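Side-chain contacts in N-acyl-D-glutamate deacylase (Bordetella bronchiseptica, PDB 3GIP), which hydrolyses N-acyl-D-glutamate to D-glutamate and a carboxylate, as a zinc-binding member of the amidohydrolase superfamily: residues H49-S54 and G459-P464; F62-G67 and G379-V384. All blocks are in the same frame, centred on the assembly; numbering follows the deposited sequence.

Interaction 1: residues H49-S54 and G459-P464; sequences HAWDAS and GAEVFP
Trp51 carries its indole beside the backbone N and anti to the carbonyl carbon (chi1 -77°), while Glu461 puts CG anti to its own backbone N (chi1 177°) and runs on extended; these two settings bring the six-membered end of the indole against the stem of the glutamate. CZ2 of Trp51 lies 3.7 Å from CG of Glu461, and CD is as near. CG lies in the indole plane at the ring's edge, so the methylene meets the rim and not a face, and the carboxylate is turned 76° from the ring plane. The two groups therefore meet by van der Waals contact, with no hydrogen bond across the segments; OE2 of Glu461 instead accepts from the backbone N of Gln465. A second point of contact is oblique: CH2 of Trp51 stands 3.8 Å from the backbone O of Phe463. The interface is plain surface packing, burying 107 Å² in all, its centre about 25 Å from the centre of the chain. Strand 50-52 is an outermost member of a four-stranded sheet, running parallel to strand 7-12, whose Phe9 meets Trp51 edge-to-face. Strand 460-463 pairs antiparallel with 452-457, where Val462 and Phe463 both face Val455 in a classic beta bulge. Trp51 also touches Leu456, joining the edge of the small sheet to the C-terminal strand pair 452-457 and 460-463.

Interaction 2: residues F62-G67 and G379-V384; sequences FIDVHG and GSFTRV
Asp64 OD2 is held by two groups, through a hydrogen bond with Ser364 OG and a salt bridge with Lys82 NZ, while the same side chain touches Phe381 through CB and the carboxylate. Its OD1 accepts from the backbone N of His66 at 3.2 Å, from above the carboxylate plane, closing an Asx turn where strand 62-64 ends. These bonds restrict the rotation of a buried carboxylate. OD1 also sits in plane at the edge of the Phe381 ring, 4.0 Å from CE2 of Phe381, with ring and carboxylate planes 70° apart. CZ of Phe381 lies 3.5 Å from the backbone O of Ile63 and 3.6 Å from CA of Asp64. At the other end, CD1 of Phe381 approaches CB of Phe62 to 3.5 Å. The Phe62 and Phe381 rings are nearly parallel, with planes 10° apart, but slid so far, centroids 5.7 Å apart, that they barely overlap. Past the turn come His66 and His68, the His-X-His pattern that follows the first barrel strand in amidohydrolases; His66 packs against the zinc ligands Cys95 and His248. The axes of segments 62-64 and 379-384 come within 10.3 Å, their N-to-C directions 129° apart. Ile87 of the adjacent parallel strand 87-92 and Met404 of helix 397-404 extend the apolar packing around Phe381.

The centres of interactions 1 and 2 lie 20 Å apart, and their nearest atoms are about 9 Å apart without touching. Along the chain the order is 49-54, 62-67, 379-384 and 459-464, so interaction 2 falls wholly between the two halves of interaction 1, and both bring early and late parts of the chain together. Strand 50-52 leads into 57-64, which is joined through 428-431 and 452-457 to 460-463. Interaction 1 thus links peripheral strands, whereas interaction 2 packs a helix on a strand of the TIM-barrel-like region, nearer the metal: the Asp64 side chain is about 12 Å from the zinc ion held by Cys95, His218 and His248.

Interaction 1: residues H49-S54 and G459-P464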
ATOM      1  N   HIS A  49       0.664  27.986  15.141  1.00 27.54           N
ATOM      2  CA  HIS A  49      -0.581  27.489  14.565  1.00 26.94           C
ATOM      3  C   HIS A  49      -1.276  26.631  15.610  1.00 25.57           C
ATOM      4  O   HIS A  49      -0.618  25.992  16.429  1.00 24.58           O
ATOM      5  CB  HIS A  49      -0.310  26.638  13.323  1.00 27.65           C
ATOM      6  CG  HIS A  49       0.499  27.332  12.275  1.00 29.54           C
ATOM      7  ND1 HIS A  49       1.876  27.385  12.310  1.00 31.43           N
ATOM      8  CD2 HIS A  49       0.125  28.013  11.167  1.00 30.27           C
ATOM      9  CE1 HIS A  49       2.314  28.068  11.267  1.00 31.20           C
ATOM     10  NE2 HIS A  49       1.272  28.459  10.557  1.00 31.12           N
ATOM     11  N   ALA A  50      -2.603  26.611  15.581  1.00 25.21           N
ATOM     12  CA  ALA A  50      -3.346  25.816  16.546  1.00 24.58           C
ATOM     13  C   ALA A  50      -4.662  25.296  15.990  1.00 23.75           C
ATOM     14  O   ALA A  50      -5.368  26.000  15.266  1.00 22.62           O
ATOM     15  CB  ALA A  50      -3.603  26.635  17.803  1.00 25.72           C
ATOM     16  N   TRP A  51      -4.980  24.054  16.339  1.00 22.50           N
ATOM     17  CA  TRP A  51      -6.220  23.418  15.911  1.00 21.98           C
ATOM     18  C   TRP A  51      -7.040  23.016  17.129  1.00 22.07           C
ATOM     19  O   TRP A  51      -6.492  22.558  18.135  1.00 21.49           O
ATOM     20  CB  TRP A  51      -5.944  22.159  15.083  1.00 21.29           C
ATOM     21  CG  TRP A  51      -5.517  22.396  13.670  1.00 20.01           C
ATOM     22  CD1 TRP A  51      -5.640  23.550  12.950  1.00 20.11           C
ATOM     23  CD2 TRP A  51      -4.952  21.425  12.778  1.00 19.06           C
ATOM     24  NE1 TRP A  51      -5.189  23.356  11.663  1.00 20.54           N
ATOM     25  CE2 TRP A  51      -4.761  22.061  11.533  1.00 19.23           C
ATOM     26  CE3 TRP A  51      -4.591  20.077  12.915  1.00 19.47           C
ATOM     27  CZ2 TRP A  51      -4.225  21.395  10.426  1.00 19.46           C
ATOM     28  CZ3 TRP A  51      -4.057  19.415  11.813  1.00 19.03           C
ATOM     29  CH2 TRP A  51      -3.880  20.077  10.585  1.00 19.07           C
ATOM     30  N   ASP A  52      -8.352  23.187  17.033  1.00 21.79           N
ATOM     31  CA  ASP A  52      -9.259  22.813  18.110  1.00 22.33           C
ATOM     32  C   ASP A  52      -9.797  21.428  17.776  1.00 21.38           C
ATOM     33  O   ASP A  52     -10.639  21.278  16.890  1.00 22.59           O
ATOM     34  CB  ASP A  52     -10.410  23.819  18.213  1.00 23.41           C
ATOM     35  CG  ASP A  52     -11.446  23.420  19.250  1.00 25.36           C
ATOM     36  OD1 ASP A  52     -11.189  22.475  20.026  1.00 24.49           O
ATOM     37  OD2 ASP A  52     -12.519  24.060  19.295  1.00 27.02           O
ATOM     38  N   ALA A  53      -9.295  20.417  18.479  1.00 20.13           N
ATOM     39  CA  ALA A  53      -9.710  19.040  18.244  1.00 20.24           C
ATOM     40  C   ALA A  53     -10.824  18.582  19.175  1.00 19.39           C
ATOM     41  O   ALA A  53     -11.009  17.382  19.376  1.00 20.28           O
ATOM     42  CB  ALA A  53      -8.509  18.107  18.375  1.00 20.00           C
ATOM     43  N   SER A  54     -11.558  19.528  19.752  1.00 20.75           N
ATOM     44  CA  SER A  54     -12.657  19.174  20.643  1.00 20.63           C
ATOM     45  C   SER A  54     -13.587  18.206  19.917  1.00 20.46           C
ATOM     46  O   SER A  54     -13.954  18.440  18.765  1.00 21.31           O
ATOM     47  CB  SER A  54     -13.441  20.425  21.056  1.00 23.12           C
ATOM     48  OG  SER A  54     -12.655  21.277  21.873  1.00 23.62           O
ATOM     49  N   GLY A 459       4.923  17.756  10.979  1.00 18.09           N
ATOM     50  CA  GLY A 459       4.532  19.015  11.588  1.00 18.89           C
ATOM     51  C   GLY A 459       3.904  20.068  10.692  1.00 19.37           C
ATOM     52  O   GLY A 459       3.442  21.100  11.184  1.00 21.08           O
ATOM     53  N   ALA A 460       3.881  19.825   9.386  1.00 19.56           N
ATOM     54  CA  ALA A 460       3.303  20.791   8.455  1.00 18.59           C
ATOM     55  C   ALA A 460       1.938  20.342   7.946  1.00 18.77           C
ATOM     56  O   ALA A 460       1.742  19.176   7.609  1.00 17.39           O
ATOM     57  CB  ALA A 460       4.249  21.007   7.283  1.00 20.70           C
ATOM     58  N   GLU A 461       0.995  21.275   7.882  1.00 18.32           N
ATOM     59  CA  GLU A 461      -0.343  20.952   7.401  1.00 18.38           C
ATOM     60  C   GLU A 461      -0.362  20.612   5.915  1.00 18.14           C
ATOM     61  O   GLU A 461       0.213  21.333   5.097  1.00 18.45           O
ATOM     62  CB  GLU A 461      -1.301  22.122   7.639  1.00 19.83           C
ATOM     63  CG  GLU A 461      -2.703  21.872   7.075  1.00 19.32           C
ATOM     64  CD  GLU A 461      -3.621  23.079   7.168  1.00 21.05           C
ATOM     65  OE1 GLU A 461      -3.236  24.084   7.806  1.00 21.10           O
ATOM     66  OE2 GLU A 461      -4.735  23.019   6.605  1.00 19.36           O
ATOM     67  N   VAL A 462      -1.014  19.504   5.569  1.00 16.32           N
ATOM     68  CA  VAL A 462      -1.150  19.110   4.171  1.00 15.71           C
ATOM     69  C   VAL A 462      -2.635  18.994   3.849  1.00 16.50           C
ATOM     70  O   VAL A 462      -3.028  18.979   2.685  1.00 17.00           O
ATOM     71  CB  VAL A 462      -0.455  17.767   3.856  1.00 15.33           C
ATOM     72  CG1 VAL A 462       1.052  17.915   4.013  1.00 15.93           C
ATOM     73  CG2 VAL A 462      -0.988  16.664   4.763  1.00 15.10           C
ATOM     74  N   PHE A 463      -3.450  18.913   4.896  1.00 16.06           N
ATOM     75  CA  PHE A 463      -4.900  18.822   4.754  1.00 17.22           C
ATOM     76  C   PHE A 463      -5.529  19.550   5.940  1.00 17.44           C
ATOM     77  O   PHE A 463      -5.069  19.403   7.074  1.00 17.12           O
ATOM     78  CB  PHE A 463      -5.350  17.360   4.760  1.00 17.50           C
ATOM     79  CG  PHE A 463      -6.824  17.182   4.537  1.00 16.36           C
ATOM     80  CD1 PHE A 463      -7.330  16.996   3.255  1.00 17.94           C
ATOM     81  CD2 PHE A 463      -7.711  17.239   5.606  1.00 17.97           C
ATOM     82  CE1 PHE A 463      -8.703  16.870   3.042  1.00 17.67           C
ATOM     83  CE2 PHE A 463      -9.086  17.115   5.405  1.00 18.02           C
ATOM     84  CZ  PHE A 463      -9.581  16.931   4.119  1.00 17.79           C
ATOM     85  N   PRO A 464      -6.608  20.316   5.707  1.00 18.08           N
ATOM     86  CA  PRO A 464      -7.305  20.549   4.437  1.00 18.54           C
ATOM     87  C   PRO A 464      -6.581  21.450   3.439  1.00 19.67           C
ATOM     88  O   PRO A 464      -6.840  21.384   2.238  1.00 19.52           O
ATOM     89  CB  PRO A 464      -8.636  21.144   4.886  1.00 19.83           C
ATOM     90  CG  PRO A 464      -8.243  21.938   6.083  1.00 20.54           C
ATOM     91  CD  PRO A 464      -7.313  20.989   6.815  1.00 20.39           C
TER

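Interaction 2: residues F62-G67 and G379-V384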
ATOM      1  N   PHE A  62      -1.859   7.973   9.216  1.00 12.89           N
ATOM      2  CA  PHE A  62      -1.933   6.595   8.749  1.00 12.85           C
ATOM      3  C   PHE A  62      -0.842   6.245   7.747  1.00 13.49           C
ATOM      4  O   PHE A  62      -0.450   7.065   6.912  1.00 14.31           O
ATOM      5  CB  PHE A  62      -3.311   6.306   8.147  1.00 13.22           C
ATOM      6  CG  PHE A  62      -4.455   6.672   9.053  1.00 13.85           C
ATOM      7  CD1 PHE A  62      -4.357   6.487  10.431  1.00 14.92           C
ATOM      8  CD2 PHE A  62      -5.633   7.202   8.530  1.00 12.61           C
ATOM      9  CE1 PHE A  62      -5.414   6.824  11.273  1.00 13.82           C
ATOM     10  CE2 PHE A  62      -6.695   7.541   9.364  1.00 12.79           C
ATOM     11  CZ  PHE A  62      -6.586   7.352  10.736  1.00 13.34           C
ATOM     12  N   ILE A  63      -0.353   5.015   7.850  1.00 13.50           N
ATOM     13  CA  ILE A  63       0.700   4.521   6.979  1.00 13.16           C
ATOM     14  C   ILE A  63       0.127   3.505   5.994  1.00 12.99           C
ATOM     15  O   ILE A  63      -0.273   2.405   6.378  1.00 12.81           O
ATOM     16  CB  ILE A  63       1.835   3.876   7.814  1.00 13.96           C
ATOM     17  CG1 ILE A  63       2.415   4.919   8.772  1.00 13.17           C
ATOM     18  CG2 ILE A  63       2.921   3.330   6.896  1.00 12.94           C
ATOM     19  CD1 ILE A  63       3.562   4.414   9.629  1.00 14.02           C
ATOM     20  N   ASP A  64       0.079   3.898   4.723  1.00 12.84           N
ATOM     21  CA  ASP A  64      -0.439   3.043   3.661  1.00 12.78           C
ATOM     22  C   ASP A  64       0.690   2.133   3.209  1.00 12.88           C
ATOM     23  O   ASP A  64       1.553   2.538   2.430  1.00 14.49           O
ATOM     24  CB  ASP A  64      -0.919   3.907   2.492  1.00 12.75           C
ATOM     25  CG  ASP A  64      -1.607   3.101   1.413  1.00 14.14           C
ATOM     26  OD1 ASP A  64      -1.701   1.860   1.548  1.00 14.06           O
ATOM     27  OD2 ASP A  64      -2.056   3.716   0.423  1.00 13.98           O
ATOM     28  N   VAL A  65       0.673   0.899   3.698  1.00 12.15           N
ATOM     29  CA  VAL A  65       1.720  -0.054   3.377  1.00 12.61           C
ATOM     30  C   VAL A  65       1.641  -0.660   1.983  1.00 11.98           C
ATOM     31  O   VAL A  65       2.561  -1.360   1.569  1.00 13.35           O
ATOM     32  CB  VAL A  65       1.767  -1.196   4.425  1.00 11.88           C
ATOM     33  CG1 VAL A  65       1.922  -0.598   5.821  1.00 13.57           C
ATOM     34  CG2 VAL A  65       0.503  -2.054   4.340  1.00 13.47           C
ATOM     35  N   HIS A  66       0.559  -0.399   1.252  1.00 12.75           N
ATOM     36  CA  HIS A  66       0.455  -0.954  -0.091  1.00 12.68           C
ATOM     37  C   HIS A  66       0.079   0.070  -1.145  1.00 13.70           C
ATOM     38  O   HIS A  66      -1.058   0.102  -1.634  1.00 14.38           O
ATOM     39  CB  HIS A  66      -0.544  -2.110  -0.153  1.00 13.06           C
ATOM     40  CG  HIS A  66      -0.331  -3.003  -1.335  1.00 11.68           C
ATOM     41  ND1 HIS A  66       0.406  -4.164  -1.267  1.00 13.28           N
ATOM     42  CD2 HIS A  66      -0.679  -2.855  -2.636  1.00 14.27           C
ATOM     43  CE1 HIS A  66       0.508  -4.693  -2.474  1.00 13.07           C
ATOM     44  NE2 HIS A  66      -0.142  -3.917  -3.323  1.00 13.44           N
ATOM     45  N   GLY A  67       1.043   0.903  -1.506  1.00 13.43           N
ATOM     46  CA  GLY A  67       0.785   1.904  -2.516  1.00 13.77           C
ATOM     47  C   GLY A  67       1.471   1.570  -3.825  1.00 13.65           C
ATOM     48  O   GLY A  67       2.404   0.768  -3.865  1.00 13.91           O
ATOM     49  N   GLY A 379     -10.854   5.713  -0.502  1.00 12.30           N
ATOM     50  CA  GLY A 379     -11.541   5.453   0.753  1.00 13.20           C
ATOM     51  C   GLY A 379     -11.140   4.307   1.651  1.00 13.08           C
ATOM     52  O   GLY A 379     -11.849   4.023   2.612  1.00 13.89           O
ATOM     53  N   SER A 380     -10.011   3.665   1.383  1.00 12.57           N
ATOM     54  CA  SER A 380      -9.587   2.531   2.197  1.00 12.00           C
ATOM     55  C   SER A 380      -9.498   2.753   3.706  1.00 12.22           C
ATOM     56  O   SER A 380     -10.150   2.050   4.481  1.00 10.88           O
ATOM     57  CB  SER A 380      -8.238   1.998   1.700  1.00 13.37           C
ATOM     58  OG  SER A 380      -8.366   1.396   0.423  1.00 13.39           O
ATOM     59  N   PHE A 381      -8.699   3.724   4.139  1.00 11.90           N
ATOM     60  CA  PHE A 381      -8.534   3.937   5.574  1.00 12.59           C
ATOM     61  C   PHE A 381      -9.778   4.409   6.312  1.00 11.73           C
ATOM     62  O   PHE A 381     -10.067   3.947   7.418  1.00 12.03           O
ATOM     63  CB  PHE A 381      -7.344   4.873   5.818  1.00 12.31           C
ATOM     64  CG  PHE A 381      -6.017   4.191   5.645  1.00 11.57           C
ATOM     65  CD1 PHE A 381      -5.299   3.747   6.749  1.00 11.88           C
ATOM     66  CD2 PHE A 381      -5.528   3.915   4.371  1.00 11.60           C
ATOM     67  CE1 PHE A 381      -4.112   3.032   6.589  1.00 12.65           C
ATOM     68  CE2 PHE A 381      -4.347   3.201   4.196  1.00 11.35           C
ATOM     69  CZ  PHE A 381      -3.636   2.758   5.309  1.00 10.72           C
ATOM     70  N   THR A 382     -10.529   5.307   5.695  1.00 12.16           N
ATOM     71  CA  THR A 382     -11.738   5.808   6.325  1.00 12.22           C
ATOM     72  C   THR A 382     -12.858   4.765   6.268  1.00 12.52           C
ATOM     73  O   THR A 382     -13.770   4.783   7.098  1.00 14.15           O
ATOM     74  CB  THR A 382     -12.166   7.116   5.659  1.00 13.45           C
ATOM     75  OG1 THR A 382     -12.123   6.952   4.237  1.00 13.51           O
ATOM     76  CG2 THR A 382     -11.216   8.244   6.064  1.00 15.20           C
ATOM     77  N   ARG A 383     -12.792   3.850   5.305  1.00 12.33           N
ATOM     78  CA  ARG A 383     -13.803   2.800   5.225  1.00 13.26           C
ATOM     79  C   ARG A 383     -13.539   1.830   6.375  1.00 13.39           C
ATOM     80  O   ARG A 383     -14.469   1.270   6.954  1.00 14.09           O
ATOM     81  CB  ARG A 383     -13.733   2.067   3.881  1.00 13.38           C
ATOM     82  CG  ARG A 383     -14.880   1.079   3.647  1.00 13.76           C
ATOM     83  CD  ARG A 383     -14.831   0.528   2.228  1.00 14.36           C
ATOM     84  NE  ARG A 383     -15.900  -0.422   1.916  1.00 16.19           N
ATOM     85  CZ  ARG A 383     -17.167  -0.092   1.679  1.00 18.13           C
ATOM     86  NH1 ARG A 383     -17.552   1.177   1.720  1.00 20.46           N
ATOM     87  NH2 ARG A 383     -18.053  -1.036   1.379  1.00 20.91           N
ATOM     88  N   VAL A 384     -12.269   1.624   6.717  1.00 12.66           N
ATOM     89  CA  VAL A 384     -11.971   0.740   7.836  1.00 13.14           C
ATOM     90  C   VAL A 384     -12.500   1.382   9.117  1.00 13.46           C
ATOM     91  O   VAL A 384     -13.178   0.731   9.907  1.00 13.89           O
ATOM     92  CB  VAL A 384     -10.453   0.479   7.981  1.00 12.14           C
ATOM     93  CG1 VAL A 384     -10.167  -0.221   9.306  1.00 12.70           C
ATOM     94  CG2 VAL A 384      -9.968  -0.392   6.818  1.00 13.44           C
TER